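Local coordinates for chorismate mutase (Paraburkholderia phymatum, PDB 5TS9), which probably catalyses the rearrangement of chorismate to prephenate, at residues L34-W37 with P42-D45; S61-T66 with N124-A129. One frame throughout, in Å; residues are numbered along the deposited sequence.

Contact 1: L34-W37 with P42-D45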
ATOM      1  N   LEU A  34     -15.125   1.266   8.325  1.00 17.09           N
ATOM      2  CA  LEU A  34     -16.458   1.676   8.788  1.00 17.54           C
ATOM      3  C   LEU A  34     -16.382   2.440  10.100  1.00 27.33           C
ATOM      4  O   LEU A  34     -17.027   3.487  10.270  1.00 24.48           O
ATOM      5  CB  LEU A  34     -17.351   0.446   8.965  1.00 21.14           C
ATOM      6  CG  LEU A  34     -17.782  -0.336   7.729  1.00 23.03           C
ATOM      7  CD1 LEU A  34     -18.524  -1.625   8.148  1.00 24.76           C
ATOM      8  CD2 LEU A  34     -18.647   0.548   6.812  1.00 18.82           C
ATOM      9  N   SER A  35     -15.623   1.906  11.057  1.00 24.81           N
ATOM     10  CA  SER A  35     -15.512   2.559  12.351  1.00 22.58           C
ATOM     11  C   SER A  35     -14.890   3.939  12.216  1.00 21.44           C
ATOM     12  O   SER A  35     -15.322   4.895  12.869  1.00 21.04           O
ATOM     13  CB  SER A  35     -14.683   1.695  13.298  1.00 28.14           C
ATOM     14  OG  SER A  35     -14.400   2.417  14.489  1.00 29.90           O
ATOM     15  N   LYS A  36     -13.857   4.060  11.385  1.00 24.60           N
ATOM     16  CA  LYS A  36     -13.209   5.352  11.206  1.00 18.17           C
ATOM     17  C   LYS A  36     -14.089   6.308  10.409  1.00 20.27           C
ATOM     18  O   LYS A  36     -14.022   7.520  10.616  1.00 20.97           O
ATOM     19  CB  LYS A  36     -11.847   5.161  10.544  1.00 21.70           C
ATOM     20  CG  LYS A  36     -10.840   4.546  11.523  1.00 20.94           C
ATOM     21  CD  LYS A  36      -9.482   4.333  10.902  1.00 21.83           C
ATOM     22  CE  LYS A  36      -8.505   3.728  11.929  1.00 23.47           C
ATOM     23  NZ  LYS A  36      -7.364   3.037  11.196  1.00 25.05           N
ATOM     24  N   TRP A  37     -14.937   5.781   9.525  1.00 17.99           N
ATOM     25  CA  TRP A  37     -15.944   6.603   8.867  1.00 18.43           C
ATOM     26  C   TRP A  37     -16.941   7.169   9.882  1.00 19.96           C
ATOM     27  O   TRP A  37     -17.309   8.347   9.809  1.00 26.47           O
ATOM     28  CB  TRP A  37     -16.665   5.775   7.789  1.00 17.98           C
ATOM     29  CG  TRP A  37     -17.889   6.458   7.162  1.00 20.34           C
ATOM     30  CD1 TRP A  37     -19.187   6.420   7.614  1.00 25.79           C
ATOM     31  CD2 TRP A  37     -17.904   7.256   5.973  1.00 25.15           C
ATOM     32  NE1 TRP A  37     -20.001   7.159   6.776  1.00 25.16           N
ATOM     33  CE2 TRP A  37     -19.234   7.683   5.767  1.00 28.58           C
ATOM     34  CE3 TRP A  37     -16.912   7.660   5.066  1.00 19.50           C
ATOM     35  CZ2 TRP A  37     -19.603   8.482   4.678  1.00 29.85           C
ATOM     36  CZ3 TRP A  37     -17.283   8.447   3.987  1.00 20.93           C
ATOM     37  CH2 TRP A  37     -18.616   8.858   3.808  1.00 24.00           C
ATOM     38  N   PRO A  42      -8.356   9.068  12.139  1.00 31.02           N
ATOM     39  CA  PRO A  42      -7.515   8.897  10.947  1.00 29.15           C
ATOM     40  C   PRO A  42      -7.117   7.442  10.743  1.00 27.91           C
ATOM     41  O   PRO A  42      -7.076   6.639  11.679  1.00 23.05           O
ATOM     42  CB  PRO A  42      -6.290   9.772  11.248  1.00 31.91           C
ATOM     43  CG  PRO A  42      -6.208   9.789  12.744  1.00 33.86           C
ATOM     44  CD  PRO A  42      -7.647   9.747  13.240  1.00 29.20           C
ATOM     45  N   VAL A  43      -6.823   7.103   9.483  1.00 22.34           N
ATOM     46  CA  VAL A  43      -6.370   5.747   9.171  1.00 20.03           C
ATOM     47  C   VAL A  43      -5.059   5.452   9.885  1.00 26.11           C
ATOM     48  O   VAL A  43      -4.905   4.413  10.537  1.00 26.27           O
ATOM     49  CB  VAL A  43      -6.220   5.565   7.655  1.00 21.75           C
ATOM     50  CG1 VAL A  43      -5.537   4.211   7.323  1.00 18.99           C
ATOM     51  CG2 VAL A  43      -7.564   5.690   6.979  1.00 19.25           C
ATOM     52  N   TYR A  44      -4.093   6.362   9.760  1.00 21.12           N
ATOM     53  CA  TYR A  44      -2.761   6.140  10.301  1.00 22.29           C
ATOM     54  C   TYR A  44      -2.710   6.502  11.781  1.00 22.39           C
ATOM     55  O   TYR A  44      -3.232   7.536  12.199  1.00 25.13           O
ATOM     56  CB  TYR A  44      -1.734   6.964   9.520  1.00 19.71           C
ATOM     57  CG  TYR A  44      -0.338   6.906  10.102  1.00 26.34           C
ATOM     58  CD1 TYR A  44       0.365   5.707  10.169  1.00 27.04           C
ATOM     59  CD2 TYR A  44       0.275   8.048  10.580  1.00 31.16           C
ATOM     60  CE1 TYR A  44       1.640   5.656  10.705  1.00 25.75           C
ATOM     61  CE2 TYR A  44       1.542   8.006  11.116  1.00 35.29           C
ATOM     62  CZ  TYR A  44       2.220   6.811  11.167  1.00 29.79           C
ATOM     63  OH  TYR A  44       3.487   6.796  11.697  1.00 28.75           O
ATOM     64  N   ASP A  45      -2.077   5.637  12.574  1.00 29.13           N
ATOM     65  CA  ASP A  45      -1.810   5.896  13.996  1.00 35.14           C
ATOM     66  C   ASP A  45      -0.419   5.340  14.273  1.00 29.98           C
ATOM     67  O   ASP A  45      -0.261   4.134  14.487  1.00 23.39           O
ATOM     68  CB  ASP A  45      -2.862   5.255  14.901  1.00 33.99           C
ATOM     69  CG  ASP A  45      -2.551   5.414  16.396  1.00 43.27           C
ATOM     70  OD1 ASP A  45      -1.536   6.047  16.773  1.00 39.84           O
ATOM     71  OD2 ASP A  45      -3.348   4.898  17.207  1.00 49.56           O
TER
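Lys36, near the end of helix 16-39, reaches across to Pro42 and Val43 in the connection to helix 46-59, and within segment 34-37 it alone touches segment 42-45. Its CG lies anti to the carbonyl carbon (chi1 -72°), and from there the chain runs fully extended, so that the ammonium group is carried well beyond the helix surface, past Pro42 to the next residue. The methylene groups lie alongside the peptide that joins Pro42 to Val43: CE of Lys36 sits 3.3 Å from Pro42 O, and CD of Lys36 is 3.8 Å from Val43 CA. At the end of this path Lys36 NZ gives a hydrogen bond of 2.9 Å to Val43 O. The donor lies in the carbonyl plane, on a lone pair, with a C=O...N angle of 114°. A second hydrogen bond, to OE1 of Gln85 on helix 67-95, shares the same nitrogen, so that two bonds grip the ammonium group, one to the loop and one to helix 67-95. Val43 contributes mainly through its backbone; its isopropyl group packs on Gln85, Tyr86 and Leu89 of that same helix, while the ring of Tyr44 makes a cation-pi contact with Arg168 of the second subunit. Lys36 and Val43 are thus both tied to helix 67-95, one by a polar bond and one by apolar packing. The arrangement is that of a short helix-to-helix connection in an all-helical chorismate mutase fold, in which a lysine of the preceding helix holds a loop carbonyl two residues before Asp45, the N-cap of helix 46-59.

Contact 2: S61-T66 with N124-A129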
ATOM      1  N   SER A  61      10.033 -15.573  17.970  1.00 42.31           N
ATOM      2  CA  SER A  61      10.853 -16.732  18.311  1.00 39.13           C
ATOM      3  C   SER A  61      10.010 -17.947  18.687  1.00 41.56           C
ATOM      4  O   SER A  61      10.477 -19.087  18.563  1.00 43.17           O
ATOM      5  CB  SER A  61      11.805 -16.376  19.454  1.00 40.55           C
ATOM      6  OG  SER A  61      11.083 -15.986  20.606  1.00 46.39           O
ATOM      7  N   GLU A  62       8.779 -17.736  19.156  1.00 36.64           N
ATOM      8  CA  GLU A  62       7.934 -18.877  19.494  1.00 40.09           C
ATOM      9  C   GLU A  62       7.628 -19.748  18.277  1.00 40.83           C
ATOM     10  O   GLU A  62       7.237 -20.906  18.445  1.00 47.11           O
ATOM     11  CB  GLU A  62       6.632 -18.397  20.147  1.00 34.84           C
ATOM     12  N   TYR A  63       7.827 -19.229  17.061  1.00 35.37           N
ATOM     13  CA  TYR A  63       7.525 -19.926  15.813  1.00 31.50           C
ATOM     14  C   TYR A  63       8.750 -20.040  14.907  1.00 36.07           C
ATOM     15  O   TYR A  63       8.617 -20.090  13.682  1.00 35.66           O
ATOM     16  CB  TYR A  63       6.398 -19.214  15.061  1.00 26.71           C
ATOM     17  CG  TYR A  63       5.071 -19.169  15.802  1.00 34.92           C
ATOM     18  CD1 TYR A  63       4.150 -20.194  15.669  1.00 34.62           C
ATOM     19  CD2 TYR A  63       4.745 -18.101  16.627  1.00 26.51           C
ATOM     20  CE1 TYR A  63       2.933 -20.159  16.338  1.00 32.17           C
ATOM     21  CE2 TYR A  63       3.539 -18.054  17.295  1.00 29.45           C
ATOM     22  CZ  TYR A  63       2.636 -19.089  17.145  1.00 29.20           C
ATOM     23  OH  TYR A  63       1.434 -19.055  17.801  1.00 35.01           O
ATOM     24  N   GLY A  64       9.951 -20.061  15.490  1.00 35.19           N
ATOM     25  CA  GLY A  64      11.172 -20.179  14.705  1.00 32.12           C
ATOM     26  C   GLY A  64      11.448 -19.035  13.750  1.00 40.00           C
ATOM     27  O   GLY A  64      12.272 -19.183  12.839  1.00 40.84           O
ATOM     28  N   LEU A  65      10.789 -17.893  13.926  1.00 34.38           N
ATOM     29  CA  LEU A  65      11.030 -16.724  13.091  1.00 36.59           C
ATOM     30  C   LEU A  65      12.039 -15.788  13.743  1.00 31.64           C
ATOM     31  O   LEU A  65      12.083 -15.656  14.969  1.00 34.88           O
ATOM     32  CB  LEU A  65       9.742 -15.945  12.831  1.00 24.97           C
ATOM     33  CG  LEU A  65       8.577 -16.760  12.290  1.00 27.45           C
ATOM     34  CD1 LEU A  65       7.343 -15.875  12.137  1.00 22.89           C
ATOM     35  CD2 LEU A  65       8.997 -17.390  10.973  1.00 29.24           C
ATOM     36  N   THR A  66      12.849 -15.142  12.904  1.00 35.36           N
ATOM     37  CA  THR A  66      13.701 -14.066  13.376  1.00 31.90           C
ATOM     38  C   THR A  66      12.861 -12.822  13.601  1.00 34.70           C
ATOM     39  O   THR A  66      11.787 -12.648  13.015  1.00 29.22           O
ATOM     40  CB  THR A  66      14.823 -13.734  12.388  1.00 30.99           C
ATOM     41  OG1 THR A  66      14.288 -13.071  11.233  1.00 28.41           O
ATOM     42  CG2 THR A  66      15.578 -14.982  11.955  1.00 28.99           C
ATOM     43  N   ASN A 124       1.636 -20.501  10.152  1.00 22.58           N
ATOM     44  CA  ASN A 124       1.686 -20.836   8.732  1.00 22.24           C
ATOM     45  C   ASN A 124       3.040 -20.491   8.114  1.00 24.23           C
ATOM     46  O   ASN A 124       3.538 -21.232   7.260  1.00 23.32           O
ATOM     47  CB  ASN A 124       0.561 -20.101   8.003  1.00 21.08           C
ATOM     48  CG  ASN A 124      -0.807 -20.670   8.338  1.00 41.58           C
ATOM     49  OD1 ASN A 124      -0.918 -21.832   8.721  1.00 41.39           O
ATOM     50  ND2 ASN A 124      -1.848 -19.863   8.197  1.00 40.00           N
ATOM     51  N   LEU A 125       3.630 -19.355   8.499  1.00 22.87           N
ATOM     52  CA  LEU A 125       4.972 -19.019   8.015  1.00 26.67           C
ATOM     53  C   LEU A 125       5.969 -20.106   8.367  1.00 30.07           C
ATOM     54  O   LEU A 125       6.782 -20.534   7.531  1.00 29.32           O
ATOM     55  CB  LEU A 125       5.425 -17.702   8.627  1.00 27.84           C
ATOM     56  CG  LEU A 125       5.080 -16.429   7.893  1.00 29.08           C
ATOM     57  CD1 LEU A 125       5.181 -15.273   8.873  1.00 30.66           C
ATOM     58  CD2 LEU A 125       6.022 -16.258   6.727  1.00 27.56           C
ATOM     59  N   GLN A 126       5.948 -20.531   9.628  1.00 31.51           N
ATOM     60  CA  GLN A 126       6.799 -21.625  10.069  1.00 32.19           C
ATOM     61  C   GLN A 126       6.543 -22.887   9.252  1.00 36.72           C
ATOM     62  O   GLN A 126       7.483 -23.541   8.788  1.00 32.46           O
ATOM     63  CB  GLN A 126       6.566 -21.879  11.557  1.00 34.51           C
ATOM     64  CG  GLN A 126       7.364 -23.038  12.105  1.00 34.90           C
ATOM     65  CD  GLN A 126       7.118 -23.237  13.581  1.00 41.41           C
ATOM     66  OE1 GLN A 126       6.004 -23.047  14.068  1.00 40.78           O
ATOM     67  NE2 GLN A 126       8.165 -23.600  14.308  1.00 46.41           N
ATOM     68  N   SER A 127       5.272 -23.236   9.048  1.00 25.85           N
ATOM     69  CA  SER A 127       4.950 -24.447   8.300  1.00 33.03           C
ATOM     70  C   SER A 127       5.504 -24.418   6.881  1.00 34.58           C
ATOM     71  O   SER A 127       5.865 -25.465   6.343  1.00 31.63           O
ATOM     72  CB  SER A 127       3.438 -24.659   8.256  1.00 30.32           C
ATOM     73  OG  SER A 127       2.926 -24.897   9.547  1.00 35.38           O
ATOM     74  N   VAL A 128       5.585 -23.242   6.252  1.00 30.22           N
ATOM     75  CA  VAL A 128       6.002 -23.178   4.854  1.00 25.03           C
ATOM     76  C   VAL A 128       7.454 -22.721   4.709  1.00 32.89           C
ATOM     77  O   VAL A 128       7.933 -22.526   3.584  1.00 32.28           O
ATOM     78  CB  VAL A 128       5.045 -22.296   4.034  1.00 32.68           C
ATOM     79  CG1 VAL A 128       5.380 -20.809   4.181  1.00 28.96           C
ATOM     80  CG2 VAL A 128       5.042 -22.723   2.593  1.00 36.86           C
ATOM     81  N   ALA A 129       8.173 -22.582   5.823  1.00 28.26           N
ATOM     82  CA  ALA A 129       9.567 -22.164   5.891  1.00 31.36           C
ATOM     83  C   ALA A 129      10.454 -22.803   4.823  1.00 41.78           C
ATOM     84  O   ALA A 129      11.265 -22.096   4.218  1.00 45.22           O
ATOM     85  CB  ALA A 129      10.136 -22.468   7.279  1.00 36.21           C
TER
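Segment 61-66 leaves a short 3-10 turn, closed by a backbone hydrogen bond from Gly64 N to Ser61 O, and passes the C-terminal part of helix 106-128, coming closest where the CA atoms of Tyr63 and Gln126 lie 6.0 Å apart. At Gly64 the chain takes a positive phi of 63° before extending through Leu65 to Thr66, the N-cap of helix 67-95. No hydrogen bond joins the two segments. Gln126 lays its side chain over the Tyr63 peptide instead: CG is anti to the backbone N (chi1 178°), and the rest of the chain is extended, which sets the amide over the face of the Tyr63 carbonyl. That carbonyl oxygen is 3.5 Å from Gln126 CB, and Gln126 CD is about as near. The amide oxygen OE1 of Gln126 stands at the edge of the tyrosine ring, 3.8 Å from Tyr63 CD1, with the amide and ring planes 76° apart. Tyr63 continues along helix 106-128, where its side chain touches Ala119, Met122 and Gln123. Two residues further on, Leu65 turns its end toward the helix and crosses Leu125 at about a right angle, the CD1 atoms of Leu65 and Leu125 meeting at 4.0 Å. Met122 also touches Leu65, and Leu18 of helix 16-39 packs against Leu125, so this apolar pair adjoins a wider hydrophobic patch. Chemically, the contact rests on van der Waals packing: the two leucines meet through methyl groups, and the glutamine lies against a peptide and an aromatic edge, so shape rather than directed bonding matches loop to helix.

Both contacts lie at the surface, on opposite sides of the chain's centre, with their own centres about 31 Å apart and no touch between them. Each involves a loop beside helix 46-59: contact 1 the connection entering it, contact 2 the one leaving it for helix 67-95. They differ in reach and in chemistry. Contact 1 is local, joining a helix to the loop that follows it through one directed lysine bond; contact 2 brings together parts 58 residues apart and buries more surface, 200 against 121 Å², without any hydrogen bond across. Among the residues that touch, contact 2 includes a buried one, Leu125, whereas contact 1 has none.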